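Local coordinates for cellulosomal scaffoldin adaptor protein B (Acetivibrio cellulolyticus, PDB 3BWZ) that supplies a type II cohesin module of a cellulosomal scaffoldin, a docking domain that probably binds dockerin modules of partner proteins during cellulosome assembly, at residues Ile7-Val18 with Val120-Phe130. Sequence-based numbering, arbitrary orientation.
Sequences IEIVLDKTTASV and VLKEETSSISF. With EDO (1,2-ethanediol), chain F.
Ile9 lays its terminal methyl on the ring of Phe130 where strands 7-11 and 126-130 face each other across the core of the cohesin beta-sandwich. Their axes approach to 8.3 Å and run at 158°, nearly antiparallel, a spacing too wide for backbone pairing; strand 158-165 hydrogen-bonds to both strands. From CB, Ile9 divides into two branches. Ile9 CG2 reaches CG2 of Ile128 at 4.2 Å. On the other branch, Ile9 CG1 lies 3.5 Å from CE1 of Phe130. The extended second torsion carries Ile9 CD1 on over the middle of the Phe130 ring, 3.7 Å from the centroid and 5° off the normal, which defines a CH-pi contact with that face; the same methyl is 3.6 Å from O of Ile128. Ile7 approaches the ring obliquely, while Leu39 and Met41 of strand 34-42 also touch Phe130. Leu11 continues the apolar row, its CD2 meeting CD1 of Ile128.

Toward the loop end the contact changes character. CB of Ala16 packs on CG2 of Val120, and Val22 of strand 21-29 touches both side chains. Val18 crosses Glu123, bringing CG2 near the first carbon of that side chain. Glu123 then bends at chi2 (74°), which turns its carboxylate back to the backbone of Ala16 and Ser17. There Glu123 OE2 lies 3.4 Å from CA of Ser17 and only 2.6 Å from O of Ala16.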
ATOM      1  N   ILE A   7      -0.794  -9.403  -4.393  1.00  7.69           N
ATOM      2  CA  ILE A   7      -0.637  -8.231  -3.532  1.00  7.11           C
ATOM      3  C   ILE A   7      -1.986  -8.034  -2.860  1.00  6.99           C
ATOM      4  O   ILE A   7      -3.032  -8.219  -3.496  1.00  8.13           O
ATOM      5  CB  ILE A   7      -0.172  -6.994  -4.320  1.00  7.46           C
ATOM      6  CG1 ILE A   7       0.066  -5.807  -3.375  1.00  7.28           C
ATOM      7  CG2 ILE A   7      -1.115  -6.646  -5.460  1.00  8.27           C
ATOM      8  CD1 ILE A   7       0.812  -4.637  -4.040  1.00  8.87           C
ATOM      9  N   GLU A   8      -1.968  -7.682  -1.579  1.00  7.35           N
ATOM     10  CA  GLU A   8      -3.166  -7.577  -0.766  1.00  7.57           C
ATOM     11  C   GLU A   8      -3.060  -6.417   0.185  1.00  6.92           C
ATOM     12  O   GLU A   8      -2.000  -6.159   0.752  1.00  8.19           O
ATOM     13  CB  GLU A   8      -3.374  -8.867   0.049  1.00  8.47           C
ATOM     14  CG  GLU A   8      -4.689  -8.901   0.850  1.00  9.88           C
ATOM     15  CD  GLU A   8      -5.000 -10.223   1.521  1.00 11.28           C
ATOM     16  OE1 GLU A   8      -4.199 -11.149   1.434  1.00 14.33           O
ATOM     17  OE2 GLU A   8      -6.078 -10.308   2.157  1.00 13.83           O
ATOM     18  N   ILE A   9      -4.185  -5.768   0.448  1.00  6.81           N
ATOM     19  CA  ILE A   9      -4.303  -4.811   1.538  1.00  6.72           C
ATOM     20  C   ILE A   9      -4.879  -5.548   2.744  1.00  7.35           C
ATOM     21  O   ILE A   9      -5.988  -6.026   2.694  1.00  8.70           O
ATOM     22  CB  ILE A   9      -5.189  -3.614   1.183  1.00  7.61           C
ATOM     23  CG1 ILE A   9      -4.751  -2.970  -0.127  1.00  9.63           C
ATOM     24  CG2 ILE A   9      -5.251  -2.628   2.334  1.00  8.74           C
ATOM     25  CD1 ILE A   9      -5.695  -1.849  -0.626  1.00  9.74           C
ATOM     26  N   VAL A  10      -4.083  -5.650   3.798  1.00  7.55           N
ATOM     27  CA  VAL A  10      -4.375  -6.427   4.984  1.00  9.07           C
ATOM     28  C   VAL A  10      -4.540  -5.491   6.170  1.00  8.12           C
ATOM     29  O   VAL A  10      -3.635  -4.739   6.462  1.00  9.70           O
ATOM     30  CB  VAL A  10      -3.223  -7.486   5.253  1.00  9.99           C
ATOM     31  CG1 VAL A  10      -3.493  -8.300   6.510  1.00 12.90           C
ATOM     32  CG2 VAL A  10      -3.068  -8.403   4.032  1.00 12.15           C
ATOM     33  N   LEU A  11      -5.660  -5.554   6.876  1.00  8.22           N
ATOM     34  CA  LEU A  11      -5.854  -4.732   8.076  1.00  8.22           C
ATOM     35  C   LEU A  11      -5.574  -5.513   9.344  1.00  8.24           C
ATOM     36  O   LEU A  11      -5.828  -6.715   9.427  1.00 10.38           O
ATOM     37  CB  LEU A  11      -7.289  -4.213   8.154  1.00  9.35           C
ATOM     38  CG  LEU A  11      -7.786  -3.516   6.899  1.00 10.18           C
ATOM     39  CD1 LEU A  11      -9.193  -2.935   7.143  1.00 11.01           C
ATOM     40  CD2 LEU A  11      -6.834  -2.480   6.399  1.00  9.64           C
ATOM     41  N   ASP A  12      -5.084  -4.828  10.365  1.00  7.83           N
ATOM     42  CA  ASP A  12      -4.893  -5.459  11.658  1.00  8.09           C
ATOM     43  C   ASP A  12      -6.169  -5.618  12.474  1.00  8.94           C
ATOM     44  O   ASP A  12      -6.156  -6.299  13.492  1.00 11.87           O
ATOM     45  CB  ASP A  12      -3.814  -4.742  12.477  1.00  8.61           C
ATOM     46  CG  ASP A  12      -4.210  -3.341  12.908  1.00  8.61           C
ATOM     47  OD1 ASP A  12      -4.989  -2.673  12.213  1.00  8.24           O
ATOM     48  OD2 ASP A  12      -3.646  -2.906  13.947  1.00 11.38           O
ATOM     49  N   LYS A  13      -7.231  -4.942  12.082  1.00  9.30           N
ATOM     50  CA  LYS A  13      -8.497  -4.906  12.775  1.00 10.33           C
ATOM     51  C   LYS A  13      -9.646  -5.116  11.758  1.00 10.68           C
ATOM     52  O   LYS A  13      -9.550  -4.683  10.621  1.00 14.18           O
ATOM     53  CB  LYS A  13      -8.678  -3.539  13.452  1.00 11.63           C
ATOM     54  CG  LYS A  13      -7.723  -3.276  14.574  1.00 12.13           C
ATOM     55  CD  LYS A  13      -7.830  -1.859  15.091  1.00 12.27           C
ATOM     56  CE  LYS A  13      -6.846  -1.612  16.250  1.00 12.27           C
ATOM     57  NZ  LYS A  13      -6.868  -0.261  16.810  1.00 13.31           N
ATOM     58  N   THR A  14     -10.681  -5.818  12.182  1.00 11.10           N
ATOM     59  CA  THR A  14     -11.930  -5.931  11.444  1.00 12.36           C
ATOM     60  C   THR A  14     -12.950  -4.902  11.832  1.00 11.25           C
ATOM     61  O   THR A  14     -13.835  -4.522  11.038  1.00 11.51           O
ATOM     62  CB  THR A  14     -12.561  -7.396  11.542  1.00 11.22           C
ATOM     63  OG1 THR A  14     -12.881  -7.719  12.921  1.00 13.31           O
ATOM     64  CG2 THR A  14     -11.670  -8.439  10.935  1.00 16.20           C
ATOM     65  N   THR A  15     -12.855  -4.523  13.087  1.00 10.19           N
ATOM     66  CA  THR A  15     -13.758  -3.579  13.700  1.00  9.28           C
ATOM     67  C   THR A  15     -12.887  -2.580  14.457  1.00  8.57           C
ATOM     68  O   THR A  15     -11.854  -2.957  15.005  1.00  9.29           O
ATOM     69  CB  THR A  15     -14.753  -4.350  14.500  0.54 10.25           C
ATOM     70  OG1 THR A  15     -15.418  -5.281  13.632  0.54 14.13           O
ATOM     71  CG2 THR A  15     -15.749  -3.425  15.000  0.54 10.01           C
ATOM     72  N   ALA A  16     -13.293  -1.320  14.467  1.00  7.65           N
ATOM     73  CA  ALA A  16     -12.501  -0.286  15.127  1.00  7.83           C
ATOM     74  C   ALA A  16     -13.435   0.858  15.496  1.00  7.72           C
ATOM     75  O   ALA A  16     -14.199   1.344  14.678  1.00  9.14           O
ATOM     76  CB  ALA A  16     -11.394   0.207  14.184  1.00  9.34           C
ATOM     77  N   SER A  17     -13.320   1.301  16.736  1.00  8.50           N
ATOM     78  CA  SER A  17     -14.121   2.411  17.234  1.00  9.31           C
ATOM     79  C   SER A  17     -13.582   3.753  16.744  1.00  8.60           C
ATOM     80  O   SER A  17     -12.447   3.861  16.293  1.00  9.54           O
ATOM     81  CB  SER A  17     -14.147   2.403  18.748  1.00 11.17           C
ATOM     82  OG  SER A  17     -14.667   1.173  19.213  1.00 12.49           O
ATOM     83  N   VAL A  18     -14.414   4.778  16.847  1.00  8.85           N
ATOM     84  CA  VAL A  18     -13.983   6.127  16.535  1.00  8.68           C
ATOM     85  C   VAL A  18     -12.691   6.420  17.297  1.00  8.95           C
ATOM     86  O   VAL A  18     -12.542   6.089  18.478  1.00  9.35           O
ATOM     87  CB  VAL A  18     -15.062   7.138  16.874  1.00  9.60           C
ATOM     88  CG1 VAL A  18     -14.565   8.538  16.623  1.00  9.90           C
ATOM     89  CG2 VAL A  18     -16.320   6.847  16.038  1.00 13.11           C
ATOM     90  N   VAL A 120      -9.767   6.415  12.575  1.00  7.64           N
ATOM     91  CA  VAL A 120     -11.190   6.270  12.309  1.00  7.55           C
ATOM     92  C   VAL A 120     -11.922   7.531  12.770  1.00  7.58           C
ATOM     93  O   VAL A 120     -12.000   7.818  13.973  1.00  9.06           O
ATOM     94  CB  VAL A 120     -11.769   5.024  13.020  1.00  8.06           C
ATOM     95  CG1 VAL A 120     -13.267   4.923  12.774  1.00  9.86           C
ATOM     96  CG2 VAL A 120     -11.021   3.760  12.545  1.00  9.35           C
ATOM     97  N   LEU A 121     -12.446   8.269  11.803  1.00  7.66           N
ATOM     98  CA  LEU A 121     -13.195   9.501  12.085  1.00  8.42           C
ATOM     99  C   LEU A 121     -14.659   9.218  12.418  1.00  8.83           C
ATOM    100  O   LEU A 121     -15.257   9.912  13.248  1.00  9.55           O
ATOM    101  CB  LEU A 121     -13.155  10.449  10.886  1.00  8.43           C
ATOM    102  CG  LEU A 121     -11.753  10.827  10.393  1.00  8.43           C
ATOM    103  CD1 LEU A 121     -11.836  11.797   9.196  1.00 11.07           C
ATOM    104  CD2 LEU A 121     -10.890  11.392  11.519  1.00 11.41           C
ATOM    105  N   LYS A 122     -15.231   8.246  11.711  1.00  9.21           N
ATOM    106  CA  LYS A 122     -16.654   7.895  11.810  1.00 10.20           C
ATOM    107  C   LYS A 122     -16.797   6.397  11.829  1.00 10.01           C
ATOM    108  O   LYS A 122     -16.064   5.702  11.130  1.00 10.56           O
ATOM    109  CB  LYS A 122     -17.446   8.448  10.607  1.00 11.66           C
ATOM    110  CG  LYS A 122     -17.339   9.926  10.415  1.00 13.30           C
ATOM    111  CD  LYS A 122     -18.253  10.427   9.296  1.00 15.82           C
ATOM    112  CE  LYS A 122     -19.721  10.392   9.652  1.00 22.87           C
ATOM    113  NZ  LYS A 122     -20.038  11.287  10.802  1.00 25.51           N
ATOM    114  N   GLU A 123     -17.756   5.918  12.606  1.00 10.39           N
ATOM    115  CA  GLU A 123     -18.046   4.516  12.702  1.00 10.38           C
ATOM    116  C   GLU A 123     -19.031   4.103  11.625  1.00 10.30           C
ATOM    117  O   GLU A 123     -20.237   4.222  11.779  1.00 13.26           O
ATOM    118  CB  GLU A 123     -18.590   4.228  14.102  1.00 13.43           C
ATOM    119  CG  GLU A 123     -18.696   2.775  14.470  1.00 13.98           C
ATOM    120  CD  GLU A 123     -17.395   2.121  14.752  1.00 16.76           C
ATOM    121  OE1 GLU A 123     -17.390   0.908  15.017  1.00 20.94           O
ATOM    122  OE2 GLU A 123     -16.352   2.798  14.699  1.00 16.24           O
ATOM    123  N   GLU A 124     -18.495   3.668  10.500  1.00 10.14           N
ATOM    124  CA  GLU A 124     -19.250   3.354   9.308  1.00 11.37           C
ATOM    125  C   GLU A 124     -18.471   2.315   8.524  1.00  9.04           C
ATOM    126  O   GLU A 124     -17.256   2.435   8.396  1.00  9.73           O
ATOM    127  CB  GLU A 124     -19.365   4.649   8.482  1.00 14.43           C
ATOM    128  CG  GLU A 124     -19.975   4.633   7.109  1.00 19.60           C
ATOM    129  CD  GLU A 124     -19.960   6.051   6.508  1.00 20.45           C
ATOM    130  OE1 GLU A 124     -19.906   6.169   5.277  1.00 29.45           O
ATOM    131  OE2 GLU A 124     -19.936   7.026   7.297  1.00 23.45           O
ATOM    132  N   THR A 125     -19.157   1.365   7.913  1.00  8.93           N
ATOM    133  CA  THR A 125     -18.506   0.397   7.060  1.00  9.12           C
ATOM    134  C   THR A 125     -17.816   1.148   5.923  1.00  9.51           C
ATOM    135  O   THR A 125     -18.432   1.989   5.269  1.00 11.56           O
ATOM    136  CB  THR A 125     -19.538  -0.579   6.476  1.00  9.30           C
ATOM    137  OG1 THR A 125     -20.335  -1.086   7.551  1.00  9.11           O
ATOM    138  CG2 THR A 125     -18.856  -1.719   5.708  1.00 10.65           C
ATOM    139  N   SER A 126     -16.564   0.833   5.640  1.00  9.17           N
ATOM    140  CA  SER A 126     -15.811   1.584   4.649  1.00  9.71           C
ATOM    141  C   SER A 126     -14.675   0.734   4.081  1.00  8.04           C
ATOM    142  O   SER A 126     -14.112  -0.124   4.748  1.00  9.28           O
ATOM    143  CB  SER A 126     -15.261   2.836   5.336  1.00 11.59           C
ATOM    144  OG  SER A 126     -14.844   3.831   4.408  1.00 15.08           O
ATOM    145  N   SER A 127     -14.314   1.039   2.854  1.00  7.81           N
ATOM    146  CA  SER A 127     -13.327   0.275   2.095  1.00  8.21           C
ATOM    147  C   SER A 127     -12.033   1.035   1.880  1.00  7.39           C
ATOM    148  O   SER A 127     -12.052   2.245   1.622  1.00  8.81           O
ATOM    149  CB  SER A 127     -13.889  -0.053   0.720  1.00  9.86           C
ATOM    150  OG  SER A 127     -14.979  -0.921   0.869  1.00 11.51           O
ATOM    151  N   ILE A 128     -10.917   0.312   1.937  1.00  7.39           N
ATOM    152  CA  ILE A 128      -9.616   0.802   1.531  1.00  7.20           C
ATOM    153  C   ILE A 128      -9.266  -0.030   0.299  1.00  7.19           C
ATOM    154  O   ILE A 128      -9.152  -1.252   0.377  1.00  7.91           O
ATOM    155  CB  ILE A 128      -8.564   0.634   2.666  1.00  7.74           C
ATOM    156  CG1 ILE A 128      -8.988   1.432   3.919  1.00  8.17           C
ATOM    157  CG2 ILE A 128      -7.189   1.098   2.193  1.00  9.87           C
ATOM    158  CD1 ILE A 128      -8.318   0.908   5.184  1.00  9.99           C
ATOM    159  N   SER A 129      -9.104   0.629  -0.837  1.00  8.28           N
ATOM    160  CA  SER A 129      -8.969  -0.056  -2.104  1.00  8.25           C
ATOM    161  C   SER A 129      -7.706   0.357  -2.840  1.00  7.58           C
ATOM    162  O   SER A 129      -7.062   1.353  -2.496  1.00  8.36           O
ATOM    163  CB  SER A 129     -10.124   0.251  -3.032  1.00 10.84           C
ATOM    164  OG  SER A 129     -10.368   1.601  -3.146  0.50 10.72           O
ATOM    165  N   PHE A 130      -7.365  -0.424  -3.866  1.00  8.56           N
ATOM    166  CA  PHE A 130      -6.489   0.061  -4.930  1.00  8.17           C
ATOM    167  C   PHE A 130      -7.394   0.351  -6.100  1.00  9.06           C
ATOM    168  O   PHE A 130      -8.353  -0.377  -6.337  1.00 11.97           O
ATOM    169  CB  PHE A 130      -5.508  -0.996  -5.389  1.00  9.86           C
ATOM    170  CG  PHE A 130      -4.455  -1.362  -4.395  1.00  9.51           C
ATOM    171  CD1 PHE A 130      -4.174  -2.689  -4.128  1.00 11.47           C
ATOM    172  CD2 PHE A 130      -3.644  -0.390  -3.845  1.00  9.82           C
ATOM    173  CE1 PHE A 130      -3.162  -3.052  -3.287  1.00 13.30           C
ATOM    174  CE2 PHE A 130      -2.624  -0.744  -2.973  1.00 12.30           C
ATOM    175  CZ  PHE A 130      -2.382  -2.096  -2.705  1.00 12.36           C
TER
HETATM  176  C1  EDO F 302     -11.239 -10.655  14.086  1.00 16.07           C
HETATM  177  O1  EDO F 302     -11.099  -9.255  14.338  1.00 19.36           O
HETATM  178  C2  EDO F 302     -11.030 -11.471  15.350  1.00 15.83           C
HETATM  179  O2  EDO F 302      -9.690 -11.492  15.818  1.00 18.83           O